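Local coordinates for malonyl CoA-acyl carrier protein transacylase (Bartonella henselae, PDB 3QAT) that catalyses transfer of the malonyl group from malonyl-CoA to acyl carrier protein, a step that supplies the chain-extension unit for bacterial fatty acid biosynthesis, at residues E135-A140 against G177-V182; A165-G170 against T258-W263; P205-L210 against V254-G259. All coordinates share one frame; numbering follows the deposited sequence. Where two conformers were deposited one is given.

Contact 1: residues E135-A140 against G177-V182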
ATOM      1  N   GLU A 135      20.351  -4.085 -10.831  1.00 22.02           N
ATOM      2  CA  GLU A 135      19.982  -5.435 -11.194  0.70 21.00           C
ATOM      3  C   GLU A 135      18.501  -5.615 -11.460  1.00 19.41           C
ATOM      4  O   GLU A 135      18.124  -6.483 -12.241  1.00 19.00           O
ATOM      5  CB  GLU A 135      20.507  -6.422 -10.184  0.70 21.74           C
ATOM      6  CG  GLU A 135      22.005  -6.527 -10.335  0.70 22.95           C
ATOM      7  CD  GLU A 135      22.636  -7.361  -9.282  0.70 26.14           C
ATOM      8  OE1 GLU A 135      21.899  -7.935  -8.457  0.70 26.61           O
ATOM      9  OE2 GLU A 135      23.879  -7.428  -9.283  0.70 27.91           O
ATOM     10  N   GLY A 136      17.685  -4.770 -10.831  1.00 17.61           N
ATOM     11  CA  GLY A 136      16.235  -4.873 -10.982  1.00 15.29           C
ATOM     12  C   GLY A 136      15.665  -3.680 -11.694  1.00 14.27           C
ATOM     13  O   GLY A 136      16.314  -2.640 -11.831  1.00 15.40           O
ATOM     14  N   SER A 137      14.424  -3.819 -12.145  1.00 12.16           N
ATOM     15  CA  SER A 137      13.644  -2.673 -12.624  1.00 11.67           C
ATOM     16  C   SER A 137      12.177  -2.985 -12.418  1.00 10.28           C
ATOM     17  O   SER A 137      11.794  -4.134 -12.129  1.00 10.75           O
ATOM     18  CB  SER A 137      13.852  -2.447 -14.139  1.00 12.06           C
ATOM     19  OG  SER A 137      15.202  -2.108 -14.469  1.00 13.91           O
ATOM     20  N   MET A 138      11.343  -1.965 -12.621  1.00 10.19           N
ATOM     21  CA  MET A 138       9.880  -2.134 -12.740  1.00  9.81           C
ATOM     22  C   MET A 138       9.414  -1.419 -13.994  1.00  9.75           C
ATOM     23  O   MET A 138      10.195  -0.704 -14.620  1.00 10.06           O
ATOM     24  CB  MET A 138       9.114  -1.580 -11.509  1.00  9.17           C
ATOM     25  CG  MET A 138       9.472  -2.313 -10.260  1.00 10.60           C
ATOM     26  SD  MET A 138       8.462  -1.753  -8.870  1.00 13.73           S
ATOM     27  CE  MET A 138       7.127  -2.927  -8.971  1.00 10.51           C
ATOM     28  N   ALA A 139       8.161  -1.645 -14.399  1.00  9.57           N
ATOM     29  CA  ALA A 139       7.578  -0.875 -15.484  1.00  9.71           C
ATOM     30  C   ALA A 139       6.096  -0.723 -15.288  1.00  9.70           C
ATOM     31  O   ALA A 139       5.436  -1.630 -14.760  1.00  9.67           O
ATOM     32  CB  ALA A 139       7.861  -1.527 -16.860  1.00  8.78           C
ATOM     33  N   ALA A 140       5.575   0.433 -15.692  1.00  9.30           N
ATOM     34  CA  ALA A 140       4.157   0.703 -15.566  1.00  9.58           C
ATOM     35  C   ALA A 140       3.518   0.565 -16.933  1.00  9.42           C
ATOM     36  O   ALA A 140       3.880   1.287 -17.868  1.00 10.54           O
ATOM     37  CB  ALA A 140       3.936   2.144 -15.030  1.00  9.86           C
ATOM     38  N   GLY A 177      11.178  -7.222 -12.018  1.00 11.37           N
ATOM     39  CA  GLY A 177      12.130  -8.340 -12.129  1.00 13.14           C
ATOM     40  C   GLY A 177      13.495  -7.864 -12.554  1.00 14.11           C
ATOM     41  O   GLY A 177      13.934  -6.756 -12.196  1.00 12.78           O
ATOM     42  N   GLU A 178      14.197  -8.710 -13.307  1.00 14.80           N
ATOM     43  CA  GLU A 178      15.548  -8.349 -13.696  1.00 16.16           C
ATOM     44  C   GLU A 178      15.561  -7.278 -14.766  1.00 15.64           C
ATOM     45  O   GLU A 178      14.728  -7.288 -15.675  1.00 15.74           O
ATOM     46  CB  GLU A 178      16.318  -9.576 -14.152  1.00 17.48           C
ATOM     47  CG  GLU A 178      16.597 -10.538 -13.008  1.00 20.86           C
ATOM     48  CD  GLU A 178      17.236 -11.819 -13.475  1.00 24.25           C
ATOM     49  OE1 GLU A 178      16.603 -12.573 -14.249  1.00 24.69           O
ATOM     50  OE2 GLU A 178      18.388 -12.073 -13.045  1.00 29.39           O
ATOM     51  N   ALA A 179      16.516  -6.362 -14.655  1.00 16.09           N
ATOM     52  CA  ALA A 179      16.554  -5.182 -15.511  1.00 16.31           C
ATOM     53  C   ALA A 179      16.394  -5.435 -17.019  1.00 16.97           C
ATOM     54  O   ALA A 179      15.519  -4.840 -17.658  1.00 16.50           O
ATOM     55  CB  ALA A 179      17.802  -4.338 -15.204  1.00 16.85           C
ATOM     56  N   LYS A 180      17.224  -6.308 -17.593  1.00 17.85           N
ATOM     57  CA  LYS A 180      17.171  -6.546 -19.040  1.00 18.47           C
ATOM     58  C   LYS A 180      15.830  -7.134 -19.494  1.00 17.46           C
ATOM     59  O   LYS A 180      15.273  -6.696 -20.500  1.00 18.81           O
ATOM     60  CB  LYS A 180      18.335  -7.440 -19.500  1.00 19.46           C
ATOM     61  N   ALA A 181      15.323  -8.122 -18.762  1.00 17.22           N
ATOM     62  CA  ALA A 181      14.032  -8.738 -19.072  1.00 16.38           C
ATOM     63  C   ALA A 181      12.895  -7.710 -18.993  1.00 14.99           C
ATOM     64  O   ALA A 181      12.011  -7.690 -19.851  1.00 15.38           O
ATOM     65  CB  ALA A 181      13.746  -9.913 -18.150  1.00 16.08           C
ATOM     66  N   VAL A 182      12.925  -6.852 -17.973  1.00 14.29           N
ATOM     67  CA  VAL A 182      11.863  -5.841 -17.835  1.00 13.25           C
ATOM     68  C   VAL A 182      11.925  -4.803 -18.968  1.00 13.09           C
ATOM     69  O   VAL A 182      10.881  -4.401 -19.536  1.00 13.23           O
ATOM     70  CB  VAL A 182      11.902  -5.165 -16.424  1.00 11.52           C
ATOM     71  CG1 VAL A 182      10.861  -4.012 -16.315  1.00 10.73           C
ATOM     72  CG2 VAL A 182      11.643  -6.205 -15.310  1.00 12.06           C
TER
HETATM   73  O   HOH W   1      15.695  -1.997 -17.076  1.00 19.24           O
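E135 O takes the backbone N-H of A179 at 2.9 Å between O and N. The donor sits above the carbonyl plane, 39° out of it, and the bond fastens the first turn of helix 179-191, whose N-cap is E178, to the start of strand 136-142. At G136 the strand runs close to the incoming chain: its CA lies 3.2 Å from G177 O in a CA-H...O contact. S137 forms an antiparallel hydrogen-bonded pair with G177, S137 N giving to G177 O at 3.0 Å and G177 N to S137 O at 3.2 Å. With OG anti to its carbonyl carbon (chi1 -64°), the S137 hydroxyl lies 3.5 Å from A179 CB. S137 OG bonds to P201 O and, at 2.7 Å, to a water oxygen; that water donates to A179 O. M138 turns to the other face of the sheet, against V174 and F206. V182 packs on the face of the strand that carries S137 and A139. CG1 of V182 is anti to its backbone N (chi1 175°) and reaches the strand between S137 and A139, meeting A139 CB at 3.9 Å, while CG2 lies near S137 O. Helix 179-191, which follows strand 172-176 in the chain, thus packs on strand 136-142 through V182 and A179. This is the strand-helix layering of a ferredoxin-like fold, the small subdomain of malonyl-CoA:ACP transacylases.

Contact 2: residues A165-G170 against T258-W263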
ATOM      1  N   ALA A 165       3.822  -7.430 -10.825  1.00 11.05           N
ATOM      2  CA  ALA A 165       3.956  -6.916  -9.457  1.00 10.60           C
ATOM      3  C   ALA A 165       2.638  -6.363  -8.915  1.00 10.68           C
ATOM      4  O   ALA A 165       2.322  -6.543  -7.744  1.00 10.25           O
ATOM      5  CB  ALA A 165       5.017  -5.827  -9.439  1.00 10.72           C
ATOM      6  N   ASN A 166       1.889  -5.644  -9.747  1.00 11.26           N
ATOM      7  CA  ASN A 166       0.582  -5.128  -9.301  1.00 11.59           C
ATOM      8  C   ASN A 166      -0.428  -5.381 -10.415  1.00 11.87           C
ATOM      9  O   ASN A 166      -0.128  -5.134 -11.600  1.00 13.17           O
ATOM     10  CB  ASN A 166       0.519  -3.604  -9.192  1.00 11.00           C
ATOM     11  CG  ASN A 166       1.399  -2.938  -8.128  1.00 10.40           C
ATOM     12  OD1 ASN A 166       1.363  -1.701  -8.094  1.00 12.18           O
ATOM     13  ND2 ASN A 166       2.117  -3.670  -7.240  1.00 11.69           N
ATOM     14  N   ASP A 167      -1.644  -5.758 -10.057  1.00 11.24           N
ATOM     15  CA  ASP A 167      -2.760  -5.722 -10.976  1.00 11.82           C
ATOM     16  C   ASP A 167      -3.680  -4.648 -10.371  1.00 10.83           C
ATOM     17  O   ASP A 167      -4.396  -4.922  -9.402  1.00 10.81           O
ATOM     18  CB  ASP A 167      -3.446  -7.107 -11.009  1.00 13.05           C
ATOM     19  CG  ASP A 167      -4.726  -7.120 -11.847  1.00 16.17           C
ATOM     20  OD1 ASP A 167      -4.876  -6.274 -12.740  1.00 18.72           O
ATOM     21  OD2 ASP A 167      -5.608  -7.985 -11.613  1.00 17.23           O
ATOM     22  N   ASN A 168      -3.621  -3.425 -10.905  1.00 10.16           N
ATOM     23  CA  ASN A 168      -4.247  -2.262 -10.246  1.00 10.26           C
ATOM     24  C   ASN A 168      -5.656  -1.884 -10.653  1.00 11.55           C
ATOM     25  O   ASN A 168      -6.308  -1.083  -9.969  1.00 12.31           O
ATOM     26  CB  ASN A 168      -3.323  -1.039 -10.317  1.00  9.43           C
ATOM     27  CG  ASN A 168      -2.131  -1.190  -9.396  1.00 10.78           C
ATOM     28  OD1 ASN A 168      -2.230  -1.863  -8.356  1.00  8.96           O
ATOM     29  ND2 ASN A 168      -0.999  -0.570  -9.763  1.00  9.44           N
ATOM     30  N   GLY A 169      -6.147  -2.500 -11.711  1.00 12.44           N
ATOM     31  CA  GLY A 169      -7.468  -2.152 -12.241  1.00 14.40           C
ATOM     32  C   GLY A 169      -7.331  -1.059 -13.290  1.00 15.91           C
ATOM     33  O   GLY A 169      -6.261  -0.463 -13.459  1.00 14.16           O
ATOM     34  N   GLY A 170      -8.414  -0.795 -14.011  1.00 16.46           N
ATOM     35  CA  GLY A 170      -8.393   0.238 -15.028  1.00 17.86           C
ATOM     36  C   GLY A 170      -7.404  -0.039 -16.146  1.00 17.82           C
ATOM     37  O   GLY A 170      -6.944   0.893 -16.812  1.00 19.35           O
ATOM     38  N   THR A 258       7.123 -10.912  -2.199  1.00 11.43           N
ATOM     39  CA  THR A 258       7.576 -11.430  -3.491  1.00 12.50           C
ATOM     40  C   THR A 258       6.461 -11.659  -4.500  1.00 13.36           C
ATOM     41  O   THR A 258       6.748 -12.050  -5.642  1.00 14.32           O
ATOM     42  CB  THR A 258       8.325 -12.772  -3.326  1.00 13.19           C
ATOM     43  OG1 THR A 258       7.507 -13.685  -2.586  1.00 14.29           O
ATOM     44  CG2 THR A 258       9.623 -12.536  -2.610  1.00 12.10           C
ATOM     45  N   GLY A 259       5.217 -11.423  -4.089  1.00 12.71           N
ATOM     46  CA  GLY A 259       4.058 -11.774  -4.910  1.00 12.90           C
ATOM     47  C   GLY A 259       3.282 -10.571  -5.412  1.00 12.91           C
ATOM     48  O   GLY A 259       3.545  -9.433  -5.009  1.00 13.13           O
ATOM     49  N   ARG A 260       2.304 -10.874  -6.267  1.00 13.02           N
ATOM     50  CA  ARG A 260       1.465  -9.871  -6.935  0.50 12.48           C
ATOM     51  C   ARG A 260       0.482  -9.197  -5.982  1.00 11.95           C
ATOM     52  O   ARG A 260      -0.195  -9.855  -5.181  1.00 13.16           O
ATOM     53  CB  ARG A 260       0.705 -10.531  -8.089  0.50 12.86           C
ATOM     54  CG  ARG A 260      -0.434  -9.706  -8.708  0.50 12.95           C
ATOM     55  CD  ARG A 260      -1.048 -10.446  -9.909  0.50 13.23           C
ATOM     56  NE  ARG A 260      -1.601 -11.742  -9.524  0.50 12.54           N
ATOM     57  CZ  ARG A 260      -2.890 -12.079  -9.592  0.50 11.38           C
ATOM     58  NH1 ARG A 260      -3.806 -11.223 -10.056  0.50 11.60           N
ATOM     59  NH2 ARG A 260      -3.260 -13.293  -9.201  0.50 11.07           N
ATOM     60  N   VAL A 261       0.395  -7.872  -6.071  1.00 10.31           N
ATOM     61  CA  VAL A 261      -0.619  -7.145  -5.306  1.00  9.37           C
ATOM     62  C   VAL A 261      -1.920  -7.203  -6.117  1.00  8.62           C
ATOM     63  O   VAL A 261      -2.020  -6.598  -7.189  1.00  8.54           O
ATOM     64  CB  VAL A 261      -0.215  -5.668  -5.090  1.00  8.65           C
ATOM     65  CG1 VAL A 261      -1.341  -4.919  -4.359  1.00  9.42           C
ATOM     66  CG2 VAL A 261       1.080  -5.619  -4.262  1.00 10.25           C
ATOM     67  N   ARG A 262      -2.902  -7.946  -5.614  1.00  9.04           N
ATOM     68  CA  ARG A 262      -4.132  -8.244  -6.384  1.00  8.91           C
ATOM     69  C   ARG A 262      -5.184  -7.148  -6.107  1.00  9.43           C
ATOM     70  O   ARG A 262      -6.260  -7.411  -5.536  1.00  9.98           O
ATOM     71  CB  ARG A 262      -4.650  -9.642  -6.009  1.00  9.31           C
ATOM     72  CG  ARG A 262      -3.683 -10.741  -6.452  1.00 11.44           C
ATOM     73  CD  ARG A 262      -4.081 -12.071  -5.855  1.00 11.85           C
ATOM     74  NE  ARG A 262      -5.313 -12.589  -6.469  1.00 12.79           N
ATOM     75  CZ  ARG A 262      -5.861 -13.755  -6.121  1.00 13.49           C
ATOM     76  NH1 ARG A 262      -5.318 -14.490  -5.155  1.00 16.34           N
ATOM     77  NH2 ARG A 262      -6.954 -14.192  -6.736  1.00 15.07           N
ATOM     78  N   TRP A 263      -4.868  -5.907  -6.498  1.00  8.70           N
ATOM     79  CA  TRP A 263      -5.701  -4.774  -6.075  1.00  8.39           C
ATOM     80  C   TRP A 263      -7.048  -4.722  -6.808  1.00  8.98           C
ATOM     81  O   TRP A 263      -8.096  -4.485  -6.184  1.00  9.94           O
ATOM     82  CB  TRP A 263      -4.968  -3.389  -6.181  1.00  8.73           C
ATOM     83  CG  TRP A 263      -5.730  -2.341  -5.395  1.00  7.86           C
ATOM     84  CD1 TRP A 263      -6.468  -1.296  -5.903  1.00  8.76           C
ATOM     85  CD2 TRP A 263      -5.873  -2.280  -3.969  1.00  7.44           C
ATOM     86  NE1 TRP A 263      -7.036  -0.571  -4.867  1.00  8.84           N
ATOM     87  CE2 TRP A 263      -6.690  -1.159  -3.671  1.00  7.91           C
ATOM     88  CE3 TRP A 263      -5.385  -3.074  -2.913  1.00  8.20           C
ATOM     89  CZ2 TRP A 263      -7.052  -0.813  -2.347  1.00  7.14           C
ATOM     90  CZ3 TRP A 263      -5.723  -2.725  -1.597  1.00  8.33           C
ATOM     91  CH2 TRP A 263      -6.541  -1.602  -1.325  1.00  7.95           C
TER
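A165 O is gripped by two donors arriving from opposite faces of its carbonyl plane. V261 N reaches A165 O at 2.9 Å in an almost straight bond (175°). From the other face comes the side-chain ND2 of N166, also 2.9 Å from A165 O, which lies close to the plane of the N166 amide. That folded-back amide, with CG beside the backbone N (chi1 -66°), lies alongside V261, the ND2 of N166 3.7 Å from V261 CG2. Its rotation is fixed at the other end too, because N166 OD1 accepts from N168 ND2 on a lone pair. A165 and N166 together face V174 of the neighbouring strand, a classic beta bulge. Toward strand 261-262, D167 N gives to V261 O at 3.0 Å, completing a parallel bridge between N166 and V261. Through it the short strand 261-262 joins the edge of the five-stranded mixed sheet whose other strands have the 4-1-3-2 order of a ferredoxin-like fold, and carries the chain on into helix 263-272. The charged side chains gather on the face bearing D167. D167 OD2 lies 4.0 Å from R260 NH1, beyond a salt bridge, with the two planar groups only modestly tilted against each other; the firmer partners are R264 for the carboxylate and E146 and E265 for the guanidinium. R262 CG rests over the centre of the R260 guanidinium. At the far end the amide of N168 is turned 74° from the indole of W263, and N168 OD1, held by H97 NE2, comes within 3.8 Å of W263 CB. D167 O lies 3.6 Å from W263 CB, and N168 O, buried here without a polar partner in the model, sits at the indole edge near CD1.

Contact 3: residues P205-L210 against V254-G259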
ATOM      1  N   PRO A 205      13.173  -4.133  -7.546  1.00 14.16           N
ATOM      2  CA  PRO A 205      12.189  -4.971  -8.212  1.00 13.15           C
ATOM      3  C   PRO A 205      11.140  -5.467  -7.209  1.00 12.34           C
ATOM      4  O   PRO A 205      11.081  -6.661  -6.915  1.00 13.86           O
ATOM      5  CB  PRO A 205      13.030  -6.136  -8.755  1.00 13.99           C
ATOM      6  CG  PRO A 205      14.129  -6.267  -7.754  1.00 14.62           C
ATOM      7  CD  PRO A 205      14.457  -4.852  -7.358  1.00 15.05           C
ATOM      8  N   PHE A 206      10.306  -4.546  -6.721  1.00 12.05           N
ATOM      9  CA  PHE A 206       9.279  -4.898  -5.717  1.00 10.48           C
ATOM     10  C   PHE A 206       8.337  -5.966  -6.278  1.00 11.09           C
ATOM     11  O   PHE A 206       8.039  -6.011  -7.495  1.00 10.17           O
ATOM     12  CB  PHE A 206       8.430  -3.653  -5.337  1.00 10.17           C
ATOM     13  CG  PHE A 206       9.205  -2.524  -4.687  1.00 12.12           C
ATOM     14  CD1 PHE A 206       9.563  -2.600  -3.346  1.00 16.97           C
ATOM     15  CD2 PHE A 206       9.509  -1.375  -5.397  1.00 14.70           C
ATOM     16  CE1 PHE A 206      10.255  -1.556  -2.729  1.00 15.56           C
ATOM     17  CE2 PHE A 206      10.203  -0.310  -4.786  1.00 17.43           C
ATOM     18  CZ  PHE A 206      10.576  -0.408  -3.458  1.00 15.70           C
ATOM     19  N   HIS A 207       7.855  -6.829  -5.388  1.00 11.13           N
ATOM     20  CA  HIS A 207       6.833  -7.835  -5.769  1.00 11.34           C
ATOM     21  C   HIS A 207       7.290  -8.735  -6.891  1.00 13.61           C
ATOM     22  O   HIS A 207       6.522  -9.054  -7.806  1.00 13.89           O
ATOM     23  CB  HIS A 207       5.479  -7.151  -6.068  1.00 11.12           C
ATOM     24  CG  HIS A 207       4.999  -6.391  -4.886  1.00 10.76           C
ATOM     25  ND1 HIS A 207       4.645  -7.024  -3.714  1.00 12.97           N
ATOM     26  CD2 HIS A 207       4.952  -5.060  -4.635  1.00 11.28           C
ATOM     27  CE1 HIS A 207       4.372  -6.112  -2.795  1.00 11.14           C
ATOM     28  NE2 HIS A 207       4.562  -4.914  -3.324  1.00 12.81           N
ATOM     29  N   SER A 208       8.559  -9.119  -6.797  1.00 14.04           N
ATOM     30  CA  SER A 208       9.120 -10.146  -7.654  1.00 15.09           C
ATOM     31  C   SER A 208       9.897 -11.112  -6.781  1.00 15.65           C
ATOM     32  O   SER A 208      10.150 -10.829  -5.605  1.00 15.44           O
ATOM     33  CB  SER A 208      10.050  -9.559  -8.712  1.00 15.43           C
ATOM     34  OG  SER A 208      11.299  -9.180  -8.158  1.00 17.87           O
ATOM     35  N   ALA A 209      10.292 -12.245  -7.368  1.00 15.76           N
ATOM     36  CA  ALA A 209      11.047 -13.251  -6.602  1.00 16.71           C
ATOM     37  C   ALA A 209      12.394 -12.707  -6.119  1.00 16.90           C
ATOM     38  O   ALA A 209      12.978 -13.241  -5.159  1.00 17.23           O
ATOM     39  CB  ALA A 209      11.233 -14.518  -7.432  1.00 17.49           C
ATOM     40  N   LEU A 210      12.892 -11.654  -6.763  1.00 16.86           N
ATOM     41  CA  LEU A 210      14.141 -11.010  -6.365  1.00 17.24           C
ATOM     42  C   LEU A 210      14.095 -10.397  -4.958  1.00 16.96           C
ATOM     43  O   LEU A 210      15.144 -10.119  -4.360  1.00 18.08           O
ATOM     44  CB  LEU A 210      14.568  -9.950  -7.381  1.00 17.29           C
ATOM     45  CG  LEU A 210      14.927 -10.416  -8.795  1.00 19.21           C
ATOM     46  CD1 LEU A 210      15.182  -9.204  -9.660  1.00 19.55           C
ATOM     47  CD2 LEU A 210      16.167 -11.286  -8.785  1.00 20.67           C
ATOM     48  N   VAL A 254       4.432 -11.986   4.581  1.00 10.18           N
ATOM     49  CA  VAL A 254       5.706 -12.466   4.051  1.00 10.78           C
ATOM     50  C   VAL A 254       5.582 -12.817   2.556  1.00 11.10           C
ATOM     51  O   VAL A 254       6.432 -12.419   1.725  1.00 11.62           O
ATOM     52  CB  VAL A 254       6.231 -13.670   4.884  1.00 10.53           C
ATOM     53  CG1 VAL A 254       7.473 -14.274   4.231  1.00 12.76           C
ATOM     54  CG2 VAL A 254       6.561 -13.240   6.328  1.00 11.53           C
ATOM     55  N   GLN A 255       4.529 -13.565   2.209  1.00 11.86           N
ATOM     56  CA  GLN A 255       4.275 -13.938   0.817  1.00 12.89           C
ATOM     57  C   GLN A 255       4.081 -12.709  -0.080  1.00 12.13           C
ATOM     58  O   GLN A 255       4.489 -12.699  -1.253  1.00 12.68           O
ATOM     59  CB  GLN A 255       3.026 -14.808   0.733  1.00 14.01           C
ATOM     60  CG  GLN A 255       3.166 -16.177   1.381  1.00 18.65           C
ATOM     61  CD  GLN A 255       1.822 -16.893   1.472  1.00 22.04           C
ATOM     62  OE1 GLN A 255       1.045 -16.906   0.513  1.00 24.93           O
ATOM     63  NE2 GLN A 255       1.539 -17.477   2.627  1.00 26.22           N
ATOM     64  N   GLN A 256       3.461 -11.679   0.495  1.00 10.81           N
ATOM     65  CA  GLN A 256       3.171 -10.439  -0.228  1.00 11.35           C
ATOM     66  C   GLN A 256       4.439  -9.786  -0.810  1.00 10.53           C
ATOM     67  O   GLN A 256       4.418  -9.216  -1.915  1.00 11.16           O
ATOM     68  CB  GLN A 256       2.431  -9.488   0.728  1.00 10.72           C
ATOM     69  CG  GLN A 256       1.689  -8.341   0.054  1.00 12.63           C
ATOM     70  CD  GLN A 256       2.574  -7.177  -0.254  1.00 16.63           C
ATOM     71  OE1 GLN A 256       3.753  -7.142   0.129  1.00 17.13           O
ATOM     72  NE2 GLN A 256       2.019  -6.208  -0.979  1.00 15.72           N
ATOM     73  N   VAL A 257       5.544  -9.888  -0.087  1.00 10.46           N
ATOM     74  CA  VAL A 257       6.776  -9.201  -0.488  1.00 10.10           C
ATOM     75  C   VAL A 257       7.256  -9.623  -1.878  1.00 10.83           C
ATOM     76  O   VAL A 257       7.736  -8.791  -2.634  1.00 10.94           O
ATOM     77  CB  VAL A 257       7.872  -9.445   0.587  1.00 10.75           C
ATOM     78  CG1 VAL A 257       9.253  -8.981   0.130  1.00 11.93           C
ATOM     79  CG2 VAL A 257       7.440  -8.757   1.911  1.00 12.33           C
ATOM     80  N   THR A 258       7.123 -10.912  -2.199  1.00 11.43           N
ATOM     81  CA  THR A 258       7.576 -11.430  -3.491  1.00 12.50           C
ATOM     82  C   THR A 258       6.461 -11.659  -4.500  1.00 13.36           C
ATOM     83  O   THR A 258       6.748 -12.050  -5.642  1.00 14.32           O
ATOM     84  CB  THR A 258       8.325 -12.772  -3.326  1.00 13.19           C
ATOM     85  OG1 THR A 258       7.507 -13.685  -2.586  1.00 14.29           O
ATOM     86  CG2 THR A 258       9.623 -12.536  -2.610  1.00 12.10           C
ATOM     87  N   GLY A 259       5.217 -11.423  -4.089  1.00 12.71           N
ATOM     88  CA  GLY A 259       4.058 -11.774  -4.910  1.00 12.90           C
ATOM     89  C   GLY A 259       3.282 -10.571  -5.412  1.00 12.91           C
ATOM     90  O   GLY A 259       3.545  -9.433  -5.009  1.00 13.13           O
TER
HETATM   91  O   HOH W   2       8.146  -6.098  -2.664  1.00 13.30           O
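H207 lays its side chain, mainly CB, ND1 and CE1, against the C-terminal end of helix 246-258, in the serine-histidine arrangement expected of the acyltransferase active site. H207 CB lies 3.2 Å from G259 O, and CG stays near the same oxygen. ND1 is placed between two backbone carbonyls at the ring edge. The stronger bond runs from H207 ND1 to Q256 O, 2.8 Å away and in the ring plane. G259 O, 2.9 Å from H207 ND1, accepts only a weak, bent bond (123°). Together they fix the rotation of the imidazole. Q256 O is shared, since G259 N reaches it from the opposite face of its carbonyl plane. Next round the ring, H207 CE1 stands across the side-chain amide of Q256, 3.0 Å from Q256 NE2 and almost as near OE1; ring and amide are 87° apart. The bend at chi2 of Q256 (-83°) brings the amide there, and R123 and N237 hold its two ends. At the tip, NE2 of H207 bonds to S98 OG, the serine of a GHSLG sequence consistent with a nucleophile elbow, so the carbonyls at the helix end probably hold NE2 toward the presumed nucleophile. One face of the imidazole carries a water over its centre. The water oxygen accepts from H207 N at 2.8 Å and donates to V257 O, reinforcing a weak direct bond between these two backbone atoms. Beyond the histidine, S208 turns its hydroxyl back to P205 O and accepts from L210 N, an ST turn. Its carbonyl turns to T258 instead: S208 O lies 3.5 Å from both CB and CG2 of T258, and also takes a CA-H...O contact from T258 CA.

Contacts 1 and 2 lie on the five-stranded mixed sheet, their centres about 16 Å apart, contact 1 on strand 136-142 and contact 2 at the edge strand 261-262. Contact 3 sits off that sheet, its centre about 13 Å from that of contact 1 and 11 Å from that of contact 2. M138 of contact 1 touches A165 of contact 2 and F206 of contact 3. Contacts 2 and 3 share T258 and G259, where helix 246-258 runs out into strand 261-262. Along the chain contact 1 closes before contact 3 opens, whereas 1 and 2 interleave. The ferredoxin-like subdomain is thereby tied to the larger one beside the presumed active site.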